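Local coordinates for protein alkyl hydroperoxide reductase E (Mycobacterium tuberculosis, PDB 5C04) that probably reduces hydrogen peroxide and organic hydroperoxides to water and alcohols, drawing electrons from mycoredoxin and so protecting the cell against oxidative stress, at residues 11-14 / 20-23; 80-85 / 89-94; 25-30 / 64-69; 34-39 / 48-53. The protein carries 1 engineered substitution. All coordinates share one frame; numbering follows the deposited sequence. Where two conformers were deposited one is given.

Contact 1: 11-14 / 20-23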
loop_
_atom_site.group_PDB
_atom_site.type_symbol
_atom_site.label_atom_id
_atom_site.label_comp_id
_atom_site.label_asym_id
_atom_site.label_seq_id
_atom_site.Cartn_x
_atom_site.Cartn_y
_atom_site.Cartn_z
ATOM N N ASP A 11 17.266 13.001 -7.492
ATOM C CA ASP A 11 17.660 12.305 -6.270
ATOM C C ASP A 11 16.413 11.892 -5.498
ATOM O O ASP A 11 15.331 12.478 -5.631
ATOM C CB ASP A 11 18.526 13.155 -5.327
ATOM C CG ASP A 11 19.430 12.290 -4.399
ATOM O OD1 ASP A 11 19.459 11.032 -4.515
ATOM O OD2 ASP A 11 20.154 12.896 -3.567
ATOM N N PHE A 12 16.597 10.861 -4.701
ATOM C CA PHE A 12 15.555 10.430 -3.799
ATOM C C PHE A 12 16.145 9.750 -2.593
ATOM O O PHE A 12 17.246 9.218 -2.653
ATOM C CB PHE A 12 14.541 9.495 -4.500
ATOM C CG PHE A 12 15.137 8.203 -5.053
ATOM C CD1 PHE A 12 15.492 7.155 -4.214
ATOM C CD2 PHE A 12 15.321 8.036 -6.424
ATOM C CE1 PHE A 12 16.029 5.975 -4.721
ATOM C CE2 PHE A 12 15.849 6.859 -6.937
ATOM C CZ PHE A 12 16.198 5.822 -6.090
ATOM N N THR A 13 15.364 9.760 -1.510
ATOM C CA THR A 13 15.661 8.972 -0.330
ATOM C C THR A 13 14.383 8.245 0.070
ATOM O O THR A 13 13.386 8.900 0.420
ATOM C CB THR A 13 16.123 9.851 0.848
ATOM O OG1 THR A 13 17.198 10.716 0.424
ATOM C CG2 THR A 13 16.589 8.984 2.019
ATOM N N LEU A 14 14.420 6.911 0.041
ATOM C CA LEU A 14 13.230 6.092 0.337
ATOM C C LEU A 14 13.575 4.948 1.283
ATOM O O LEU A 14 14.705 4.473 1.348
ATOM C CB LEU A 14 12.638 5.508 -0.969
ATOM C CG LEU A 14 12.125 6.509 -2.005
ATOM C CD1 LEU A 14 11.747 5.795 -3.306
ATOM C CD2 LEU A 14 10.943 7.352 -1.528
ATOM N N GLN A 20 15.193 0.630 6.265
ATOM C CA GLN A 20 16.476 1.328 6.113
ATOM C C GLN A 20 16.421 2.315 4.943
ATOM O O GLN A 20 15.716 2.071 3.944
ATOM C CB GLN A 20 17.593 0.315 5.854
ATOM C CG GLN A 20 17.761 -0.724 6.958
ATOM C CD GLN A 20 18.330 -0.173 8.253
ATOM O OE1 GLN A 20 18.923 0.913 8.290
ATOM N NE2 GLN A 20 18.145 -0.921 9.338
ATOM N N LEU A 21 17.158 3.414 5.046
ATOM C CA LEU A 21 17.102 4.482 4.066
ATOM C C LEU A 21 18.064 4.225 2.924
ATOM O O LEU A 21 19.250 3.991 3.152
ATOM C CB LEU A 21 17.423 5.821 4.697
ATOM C CG LEU A 21 16.388 6.306 5.717
ATOM C CD1 LEU A 21 16.885 7.557 6.397
ATOM C CD2 LEU A 21 15.057 6.541 5.018
ATOM N N VAL A 22 17.554 4.326 1.705
ATOM C CA VAL A 22 18.357 4.165 0.497
ATOM C C VAL A 22 18.277 5.460 -0.286
ATOM O O VAL A 22 17.199 5.967 -0.543
ATOM C CB VAL A 22 17.796 3.023 -0.348
ATOM C CG1 VAL A 22 18.517 2.946 -1.691
ATOM C CG2 VAL A 22 17.893 1.703 0.397
ATOM N N THR A 23 19.443 6.025 -0.640
ATOM C CA THR A 23 19.482 7.254 -1.439
ATOM C C THR A 23 20.133 6.918 -2.774
ATOM O O THR A 23 21.019 6.078 -2.831
ATOM C CB THR A 23 20.244 8.390 -0.711
ATOM O OG1 THR A 23 19.483 8.827 0.417
ATOM C CG2 THR A 23 20.508 9.604 -1.624
#
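T13 faces T23 with their CA atoms 4.3 Å apart, and L14 faces V22, in two backbones that run 170° from each other: the antiparallel register of a beta hairpin built from strands 13-16 and 21-23. L14 and V22 form the hydrogen-bonded pair, in which V22 N donates to L14 O at 2.9 Å and L14 N to V22 O at 3.0 Å. The neighbouring T13-T23 pair is non-hydrogen-bonded, and here CA-H...O contacts run between the chains: T23 CA lies 3.2 Å from F12 O, and T13 CA approaches V22 O, the oxygen that also takes the L14 amide.

T13 and T23 share one face of the hairpin. In the modelled conformer of T23, the two OG1 atoms are hydrogen-bonded at 3.0 Å; each stands anti to its own carbonyl carbon, which brings the hydroxyls together above the paired strands. On that face L21 CD2 also comes within 4.2 Å of T13 CG2. L14 and V22 project from the other face, against L92 of strand 91-93, and the buried F12 packs there too. At the exposed end, D11 OD1 accepts R25 N and, weakly, F12 N, and in the same modelled conformer of T23 it lies 3.4 Å from T23 CG2.

Contact 2: 80-85 / 89-94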
loop_
_atom_site.group_PDB
_atom_site.type_symbol
_atom_site.label_atom_id
_atom_site.label_comp_id
_atom_site.label_asym_id
_atom_site.label_seq_id
_atom_site.Cartn_x
_atom_site.Cartn_y
_atom_site.Cartn_z
ATOM N N ILE A 80 6.983 -8.582 3.645
ATOM C CA ILE A 80 6.311 -9.868 3.493
ATOM C C ILE A 80 6.482 -10.414 2.064
ATOM O O ILE A 80 6.746 -11.590 1.822
ATOM C CB ILE A 80 4.811 -9.763 3.867
ATOM C CG1 ILE A 80 4.641 -9.419 5.354
ATOM C CG2 ILE A 80 4.077 -11.037 3.483
ATOM C CD1 ILE A 80 5.208 -10.428 6.326
ATOM N N TRP A 81 6.303 -9.545 1.072
ATOM C CA TRP A 81 6.405 -9.961 -0.320
ATOM C C TRP A 81 7.822 -10.480 -0.601
ATOM O O TRP A 81 7.995 -11.538 -1.216
ATOM C CB TRP A 81 6.064 -8.799 -1.244
ATOM C CG TRP A 81 5.818 -9.204 -2.673
ATOM C CD1 TRP A 81 5.250 -10.360 -3.126
ATOM C CD2 TRP A 81 6.136 -8.437 -3.843
ATOM N NE1 TRP A 81 5.174 -10.355 -4.499
ATOM C CE2 TRP A 81 5.711 -9.183 -4.966
ATOM C CE3 TRP A 81 6.707 -7.192 -4.037
ATOM C CZ2 TRP A 81 5.860 -8.717 -6.267
ATOM C CZ3 TRP A 81 6.866 -6.726 -5.340
ATOM C CH2 TRP A 81 6.445 -7.491 -6.437
ATOM N N ALA A 82 8.821 -9.742 -0.116
ATOM C CA ALA A 82 10.216 -10.135 -0.315
ATOM C C ALA A 82 10.556 -11.428 0.405
ATOM O O ALA A 82 11.236 -12.306 -0.181
ATOM C CB ALA A 82 11.161 -9.040 0.152
ATOM N N THR A 83 10.082 -11.576 1.632
ATOM C CA THR A 83 10.325 -12.822 2.377
ATOM C C THR A 83 9.693 -14.024 1.679
ATOM O O THR A 83 10.345 -15.057 1.470
ATOM C CB THR A 83 9.834 -12.714 3.821
ATOM O OG1 THR A 83 10.557 -11.668 4.463
ATOM C CG2 THR A 83 10.032 -14.041 4.555
ATOM N N GLN A 84 8.427 -13.909 1.291
ATOM C CA GLN A 84 7.739 -15.018 0.661
ATOM C C GLN A 84 8.268 -15.328 -0.751
ATOM O O GLN A 84 8.183 -16.469 -1.230
ATOM C CB GLN A 84 6.226 -14.748 0.692
ATOM C CG GLN A 84 5.691 -14.732 2.117
ATOM C CD GLN A 84 4.190 -14.528 2.229
ATOM O OE1 GLN A 84 3.464 -14.491 1.229
ATOM N NE2 GLN A 84 3.715 -14.432 3.464
ATOM N N SER A 85 8.833 -14.328 -1.432
ATOM C CA SER A 85 9.322 -14.485 -2.801
ATOM C C SER A 85 10.827 -14.753 -2.887
ATOM O O SER A 85 11.339 -15.009 -3.997
ATOM C CB SER A 85 9.024 -13.230 -3.634
ATOM O OG SER A 85 7.632 -12.907 -3.590
ATOM N N PHE A 89 17.214 -8.181 -2.856
ATOM C CA PHE A 89 17.541 -6.834 -3.297
ATOM C C PHE A 89 16.584 -5.827 -2.641
ATOM O O PHE A 89 15.545 -6.239 -2.091
ATOM C CB PHE A 89 17.501 -6.741 -4.840
ATOM C CG PHE A 89 16.217 -7.268 -5.463
ATOM C CD1 PHE A 89 16.093 -8.610 -5.813
ATOM C CD2 PHE A 89 15.121 -6.428 -5.665
ATOM C CE1 PHE A 89 14.914 -9.097 -6.360
ATOM C CE2 PHE A 89 13.935 -6.925 -6.213
ATOM C CZ PHE A 89 13.846 -8.258 -6.575
ATOM N N PRO A 90 16.888 -4.515 -2.722
ATOM C CA PRO A 90 16.006 -3.524 -2.103
ATOM C C PRO A 90 14.725 -3.267 -2.893
ATOM O O PRO A 90 14.765 -3.034 -4.107
ATOM C CB PRO A 90 16.852 -2.238 -2.057
ATOM C CG PRO A 90 18.260 -2.701 -2.244
ATOM C CD PRO A 90 18.183 -3.905 -3.117
ATOM N N LEU A 91 13.606 -3.320 -2.171
ATOM C CA LEU A 91 12.305 -2.853 -2.642
ATOM C C LEU A 91 12.056 -1.584 -1.878
ATOM O O LEU A 91 12.047 -1.617 -0.631
ATOM C CB LEU A 91 11.219 -3.849 -2.310
ATOM C CG LEU A 91 11.117 -5.082 -3.214
ATOM C CD1 LEU A 91 12.230 -6.085 -3.021
ATOM C CD2 LEU A 91 9.798 -5.798 -2.965
ATOM N N LEU A 92 11.903 -0.482 -2.609
ATOM C CA LEU A 92 11.761 0.845 -2.013
ATOM C C LEU A 92 10.341 1.331 -2.040
ATOM O O LEU A 92 9.603 1.053 -2.991
ATOM C CB LEU A 92 12.622 1.866 -2.730
ATOM C CG LEU A 92 14.091 1.506 -2.855
ATOM C CD1 LEU A 92 14.814 2.721 -3.403
ATOM C CD2 LEU A 92 14.706 1.035 -1.545
ATOM N N SER A 93 9.959 2.072 -0.988
ATOM C CA SER A 93 8.571 2.528 -0.800
ATOM C C SER A 93 8.351 3.968 -1.229
ATOM O O SER A 93 8.789 4.893 -0.531
ATOM C CB SER A 93 8.182 2.402 0.670
ATOM O OG SER A 93 8.075 1.059 1.037
ATOM N N ASP A 94 7.662 4.153 -2.353
ATOM C CA ASP A 94 7.271 5.472 -2.845
ATOM C C ASP A 94 5.840 5.764 -2.317
ATOM O O ASP A 94 4.915 6.043 -3.074
ATOM C CB ASP A 94 7.358 5.477 -4.391
ATOM C CG ASP A 94 7.286 6.880 -4.998
ATOM O OD1 ASP A 94 7.543 7.899 -4.293
ATOM O OD2 ASP A 94 6.944 6.978 -6.199
#
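W81 and L91 make the main apolar contact between helix 75-85 and strand 91-93, the helix and closing strand of a beta-alpha-beta crossover that starts with strand 65-71. L91 CD2 lies 3.6 Å from W81 CE3 and 3.9 Å from CZ3, so one methyl touches the six-membered ring of the indole on the side away from NE1. The two side chains cross at about a right angle, and the methyl meets the ring obliquely. The other branch, CD1, comes 4.5 Å from A82 CB, at the limit of contact. L91 is thus forked over two successive helix residues, with CG anti to its carbonyl carbon (chi1 -78°).

Aromatic contacts flank the same indole: F87 meets it edge-to-face, and the F42 ring lies near it with planes at about 50°.

The polar bonds belong to the helix end. W81 O accepts S85 N at 2.9 Å and S85 OG at 2.8 Å from opposite faces of its carbonyl plane. Q47 spans the two residues, taking W81 NE1 on its OE1 and giving its NE2 to S85 OG. Nearby, Q84 bonds to Q84 of the second subunit.

Chemically, the helix-to-strand contact is apolar, with no hydrogen bond between the two segments, while the indole N-H is held by Q47, away from the L91 methyl. With the W81 side chain about 4 Å from that of C46, the probable active-site cysteine, L91 can be read as a second-shell residue backing an aromatic wall of the site.

Contact 3: 25-30 / 64-69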
loop_
_atom_site.group_PDB
_atom_site.type_symbol
_atom_site.label_atom_id
_atom_site.label_comp_id
_atom_site.label_asym_id
_atom_site.label_seq_id
_atom_site.Cartn_x
_atom_site.Cartn_y
_atom_site.Cartn_z
ATOM N N ARG A 25 21.934 9.001 -4.676
ATOM C CA ARG A 25 23.268 9.653 -4.696
ATOM C C ARG A 25 24.364 8.825 -4.030
ATOM O O ARG A 25 25.545 8.922 -4.428
ATOM C CB ARG A 25 23.169 11.020 -4.029
ATOM C CG ARG A 25 24.388 11.909 -4.212
ATOM C CD ARG A 25 24.025 13.332 -3.856
ATOM N NE ARG A 25 23.247 13.968 -4.923
ATOM C CZ ARG A 25 23.737 14.830 -5.819
ATOM N NH1 ARG A 25 25.012 15.178 -5.800
ATOM N NH2 ARG A 25 22.938 15.351 -6.740
ATOM N N GLY A 26 23.998 8.025 -3.031
ATOM C CA GLY A 26 24.921 7.085 -2.382
ATOM C C GLY A 26 25.739 6.222 -3.336
ATOM O O GLY A 26 26.867 5.841 -3.022
ATOM N N TYR A 27 25.187 5.928 -4.509
ATOM C CA TYR A 27 25.846 5.047 -5.480
ATOM C C TYR A 27 26.816 5.770 -6.434
ATOM O O TYR A 27 27.570 5.118 -7.183
ATOM C CB TYR A 27 24.802 4.290 -6.302
ATOM C CG TYR A 27 23.970 3.310 -5.503
ATOM C CD1 TYR A 27 24.447 2.032 -5.215
ATOM C CD2 TYR A 27 22.709 3.667 -5.014
ATOM C CE1 TYR A 27 23.672 1.125 -4.492
ATOM C CE2 TYR A 27 21.945 2.773 -4.284
ATOM C CZ TYR A 27 22.429 1.513 -4.022
ATOM O OH TYR A 27 21.666 0.618 -3.306
ATOM N N ARG A 28 26.786 7.099 -6.425
ATOM C CA ARG A 28 27.631 7.872 -7.343
ATOM C C ARG A 28 29.097 7.572 -7.150
ATOM O O ARG A 28 29.577 7.454 -6.022
ATOM C CB ARG A 28 27.399 9.369 -7.219
ATOM C CG ARG A 28 26.168 9.824 -7.969
ATOM C CD ARG A 28 26.273 11.293 -8.302
ATOM N NE ARG A 28 24.989 11.828 -8.734
ATOM C CZ ARG A 28 24.785 13.096 -9.067
ATOM N NH1 ARG A 28 25.785 13.964 -9.011
ATOM N NH2 ARG A 28 23.577 13.499 -9.453
ATOM N N GLY A 29 29.783 7.432 -8.281
ATOM C CA GLY A 29 31.206 7.126 -8.314
ATOM C C GLY A 29 31.523 5.659 -8.095
ATOM O O GLY A 29 32.679 5.260 -8.247
ATOM N N ALA A 30 30.512 4.848 -7.765
ATOM C CA ALA A 30 30.727 3.447 -7.400
ATOM C C ALA A 30 29.988 2.474 -8.320
ATOM O O ALA A 30 30.590 1.558 -8.876
ATOM C CB ALA A 30 30.299 3.224 -5.956
ATOM N N ASP A 64 29.754 -3.880 -10.227
ATOM C CA ASP A 64 29.525 -2.731 -11.117
ATOM C C ASP A 64 28.123 -2.111 -11.054
ATOM O O ASP A 64 27.945 -0.955 -11.457
ATOM C CB ASP A 64 29.789 -3.149 -12.564
ATOM C CG ASP A 64 31.163 -3.765 -12.750
ATOM O OD1 ASP A 64 32.114 -3.250 -12.145
ATOM O OD2 ASP A 64 31.266 -4.765 -13.481
ATOM N N SER A 65 27.140 -2.885 -10.579
ATOM C CA SER A 65 25.711 -2.533 -10.716
ATOM C C SER A 65 24.950 -2.755 -9.414
ATOM O O SER A 65 25.263 -3.660 -8.629
ATOM C CB SER A 65 25.059 -3.385 -11.824
ATOM O OG SER A 65 25.818 -3.305 -13.045
ATOM N N ALA A 66 23.911 -1.942 -9.219
ATOM C CA ALA A 66 22.936 -2.167 -8.159
ATOM C C ALA A 66 21.557 -2.115 -8.786
ATOM O O ALA A 66 21.371 -1.477 -9.823
ATOM C CB ALA A 66 23.057 -1.115 -7.080
ATOM N N ALA A 67 20.602 -2.818 -8.180
ATOM C CA ALA A 67 19.225 -2.802 -8.653
ATOM C C ALA A 67 18.280 -2.445 -7.509
ATOM O O ALA A 67 18.390 -3.003 -6.423
ATOM C CB ALA A 67 18.838 -4.134 -9.239
ATOM N N LEU A 68 17.366 -1.530 -7.803
ATOM C CA LEU A 68 16.366 -1.076 -6.822
ATOM C C LEU A 68 14.992 -1.166 -7.435
ATOM O O LEU A 68 14.737 -0.574 -8.478
ATOM C CB LEU A 68 16.627 0.382 -6.431
ATOM C CG LEU A 68 18.058 0.716 -5.986
ATOM C CD1 LEU A 68 18.290 2.212 -5.879
ATOM C CD2 LEU A 68 18.352 0.047 -4.667
ATOM N N ALA A 69 14.091 -1.869 -6.762
ATOM C CA ALA A 69 12.706 -1.937 -7.204
ATOM C C ALA A 69 11.967 -0.821 -6.463
ATOM O O ALA A 69 12.286 -0.581 -5.296
ATOM C CB ALA A 69 12.123 -3.301 -6.921
#
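Y27 lays its phenol ring across two residues of strand 65-71, A66 and L68, which project from the same side of the strand. Neither meets the ring squarely on a face or an edge; both approach obliquely, and A66 CB and the two L68 methyls all lie to the same side of the ring plane. A66 CB is 3.5 Å from Y27 CE1 and 3.9 Å from CD1. L68 sits toward the other ortho-meta edge atoms and the hydroxyl end, with CD1 4.0 Å from Y27 CE2 and CD2 3.6 Å from Y27 OH, as the two side chains cross. Y27 has CG anti to its carbonyl carbon (chi1 -66°), a setting that carries the ring from the 25-27 turn of 3-10 helix to the sheet.

That turn is held by R25 O accepting R28 N at 3.0 Å, while Y27 O takes A30 N at 3.0 Å.

V33 of strand 32-37, the parallel neighbour of 65-71, also touches Y27. The contact therefore joins the connection between strands 21-23 and 32-37 to a sheet face of the thioredoxin fold. Its chemistry is that of van der Waals contact: aromatic carbons meet aliphatic groups, the phenol oxygen itself rests against L68 CD2, and no polar bond joins the ring to the strand segment.

Contact 4: 34-39 / 48-53. Engineered in segment 34-39: H38 (natural residue Phe).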
loop_
_atom_site.group_PDB
_atom_site.type_symbol
_atom_site.label_atom_id
_atom_site.label_comp_id
_atom_site.label_asym_id
_atom_site.label_seq_id
_atom_site.Cartn_x
_atom_site.Cartn_y
_atom_site.Cartn_z
ATOM N N LEU A 34 20.197 0.337 -11.660
ATOM C CA LEU A 34 18.989 -0.045 -12.373
ATOM C C LEU A 34 17.814 0.277 -11.451
ATOM O O LEU A 34 17.730 -0.273 -10.339
ATOM C CB LEU A 34 18.978 -1.541 -12.675
ATOM C CG LEU A 34 17.763 -2.078 -13.422
ATOM C CD1 LEU A 34 17.669 -1.572 -14.848
ATOM C CD2 LEU A 34 17.756 -3.597 -13.384
ATOM N N LEU A 35 16.955 1.160 -11.926
ATOM C CA LEU A 35 15.698 1.519 -11.211
ATOM C C LEU A 35 14.537 0.828 -11.886
ATOM O O LEU A 35 14.240 1.108 -13.063
ATOM C CB LEU A 35 15.453 3.024 -11.266
ATOM C CG LEU A 35 16.563 3.905 -10.687
ATOM C CD1 LEU A 35 16.193 5.366 -10.816
ATOM C CD2 LEU A 35 16.867 3.547 -9.245
ATOM N N VAL A 36 13.891 -0.094 -11.154
ATOM C CA VAL A 36 12.748 -0.850 -11.676
ATOM C C VAL A 36 11.471 -0.376 -10.950
ATOM O O VAL A 36 11.105 -0.876 -9.871
ATOM C CB VAL A 36 12.940 -2.378 -11.536
ATOM C CG1 VAL A 36 11.760 -3.119 -12.169
ATOM C CG2 VAL A 36 14.291 -2.816 -12.169
ATOM N N PHE A 37 10.816 0.600 -11.549
ATOM C CA PHE A 37 9.478 1.028 -11.056
ATOM C C PHE A 37 8.472 -0.036 -11.430
ATOM O O PHE A 37 8.529 -0.593 -12.528
ATOM C CB PHE A 37 9.074 2.369 -11.665
ATOM C CG PHE A 37 9.874 3.537 -11.153
ATOM C CD1 PHE A 37 11.070 3.916 -11.760
ATOM C CD2 PHE A 37 9.416 4.292 -10.084
ATOM C CE1 PHE A 37 11.796 5.013 -11.303
ATOM C CE2 PHE A 37 10.131 5.396 -9.627
ATOM C CZ PHE A 37 11.320 5.740 -10.227
ATOM N N HIS A 38 7.510 -0.309 -10.545
ATOM C CA HIS A 38 6.470 -1.270 -10.891
ATOM C C HIS A 38 5.192 -0.977 -10.119
ATOM O O HIS A 38 5.250 -0.352 -9.054
ATOM C CB HIS A 38 6.933 -2.708 -10.697
ATOM C CG HIS A 38 7.137 -3.071 -9.282
ATOM N ND1 HIS A 38 6.155 -3.714 -8.555
ATOM C CD2 HIS A 38 8.144 -2.805 -8.415
ATOM C CE1 HIS A 38 6.575 -3.870 -7.317
ATOM N NE2 HIS A 38 7.768 -3.338 -7.202
ATOM N N PRO A 39 4.044 -1.402 -10.670
ATOM C CA PRO A 39 2.758 -1.142 -10.039
ATOM C C PRO A 39 2.536 -1.581 -8.579
ATOM O O PRO A 39 2.340 -0.722 -7.712
ATOM C CB PRO A 39 1.780 -1.850 -10.983
ATOM C CG PRO A 39 2.385 -1.682 -12.316
ATOM C CD PRO A 39 3.885 -1.746 -12.091
ATOM N N GLY A 48 6.027 -11.760 -11.774
ATOM C CA GLY A 48 6.817 -12.366 -12.831
ATOM C C GLY A 48 8.077 -11.579 -13.088
ATOM O O GLY A 48 9.152 -12.160 -13.308
ATOM N N GLU A 49 7.951 -10.257 -13.165
ATOM C CA GLU A 49 9.116 -9.416 -13.466
ATOM C C GLU A 49 10.146 -9.483 -12.358
ATOM O O GLU A 49 11.338 -9.651 -12.637
ATOM C CB GLU A 49 8.717 -7.965 -13.726
ATOM C CG GLU A 49 7.772 -7.769 -14.903
ATOM C CD GLU A 49 7.764 -6.327 -15.366
ATOM O OE1 GLU A 49 7.304 -5.483 -14.568
ATOM O OE2 GLU A 49 8.272 -6.018 -16.495
ATOM N N LEU A 50 9.737 -9.354 -11.111
ATOM C CA LEU A 50 10.715 -9.413 -10.018
ATOM C C LEU A 50 11.236 -10.829 -9.782
ATOM O O LEU A 50 12.366 -10.982 -9.360
ATOM C CB LEU A 50 10.189 -8.744 -8.749
ATOM C CG LEU A 50 10.055 -7.216 -8.818
ATOM C CD1 LEU A 50 9.885 -6.675 -7.393
ATOM C CD2 LEU A 50 11.155 -6.512 -9.563
ATOM N N ASP A 51 10.437 -11.858 -10.046
ATOM C CA ASP A 51 10.943 -13.237 -9.967
ATOM C C ASP A 51 12.026 -13.448 -10.994
ATOM O O ASP A 51 13.039 -14.106 -10.677
ATOM C CB ASP A 51 9.810 -14.268 -10.128
ATOM C CG ASP A 51 8.917 -14.380 -8.898
ATOM O OD1 ASP A 51 9.143 -13.709 -7.846
ATOM O OD2 ASP A 51 7.970 -15.212 -8.941
ATOM N N GLN A 52 11.862 -12.929 -12.207
ATOM C CA GLN A 52 12.910 -13.050 -13.245
ATOM C C GLN A 52 14.165 -12.309 -12.761
ATOM O O GLN A 52 15.288 -12.813 -12.899
ATOM C CB GLN A 52 12.390 -12.546 -14.612
ATOM C CG GLN A 52 13.425 -12.167 -15.687
ATOM C CD GLN A 52 13.861 -13.286 -16.615
ATOM O OE1 GLN A 52 13.259 -14.350 -16.676
ATOM N NE2 GLN A 52 14.958 -13.055 -17.312
ATOM N N LEU A 53 13.991 -11.112 -12.213
ATOM C CA LEU A 53 15.137 -10.334 -11.700
ATOM C C LEU A 53 15.861 -11.134 -10.607
ATOM O O LEU A 53 17.108 -11.282 -10.631
ATOM C CB LEU A 53 14.635 -8.998 -11.145
ATOM C CG LEU A 53 15.656 -7.873 -10.957
ATOM C CD1 LEU A 53 14.946 -6.558 -10.657
ATOM C CD2 LEU A 53 16.630 -8.200 -9.853
#
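In the first beta-alpha-beta unit of this thioredoxin fold, V36 of strand 32-37 and L50 and L53 of helix 44-55 form the core between strand and helix; the same helix carries C46, the probable catalytic cysteine. V36 splits its branches between the two leucines. CG2 meets L53 CD1 tip to tip at 4.1 Å, and CG1 lies 4.3 Å from L50 CD2. L50 and L53, three residues apart on the helix, both point toward the strand; the hydrogen bonds from Q52 N to G48 O at 3.0 Å and from L53 N to E49 O at 3.1 Å mark the segment as helical.

H38, two residues after V36, is an engineered residue where the natural protein has Phe. Its CG occupies the crowded position between backbone N and carbonyl carbon (chi1 68°), which turns the imidazole toward the helix. There NE2 is 4.0 Å from L50 CD1; the two side chains cross at about a right angle, and the methyl approaches the ring obliquely. V36 O lies in the plane of the ring at its edge. The H38 side chain also comes about 3 Å from that of C46.

Beside this core, E49 OE1 is salt-bridged to R117 and R140. The contact thus has two characters: apolar methyl packing around V36, and near C46 a polar heteroaromatic ring set against a leucine methyl, a mixture that belongs to the engineered variant.

How the contacts relate
From the N terminus, contact 1 closes first, as the short hairpin 11-14 / 20-23. Contact 3 opens directly afterwards at 25-30 and closes only at 64-69, and contact 4 (34-39 / 48-53) opens and shuts within that span. Contact 2 then follows in series, and none cross. One sheet connects them: strand 65-71 pairs with 32-37 on one side and 91-93 on the other, and 91-93 pairs in turn with 13-16, reaching the hairpin. Side chains add further ties, with D11 OD2 salt-bridged to R25 NE (3.5 Å), F12 touching L35, L68 and L92, and W81 meeting H38 and L50 beside the cysteine.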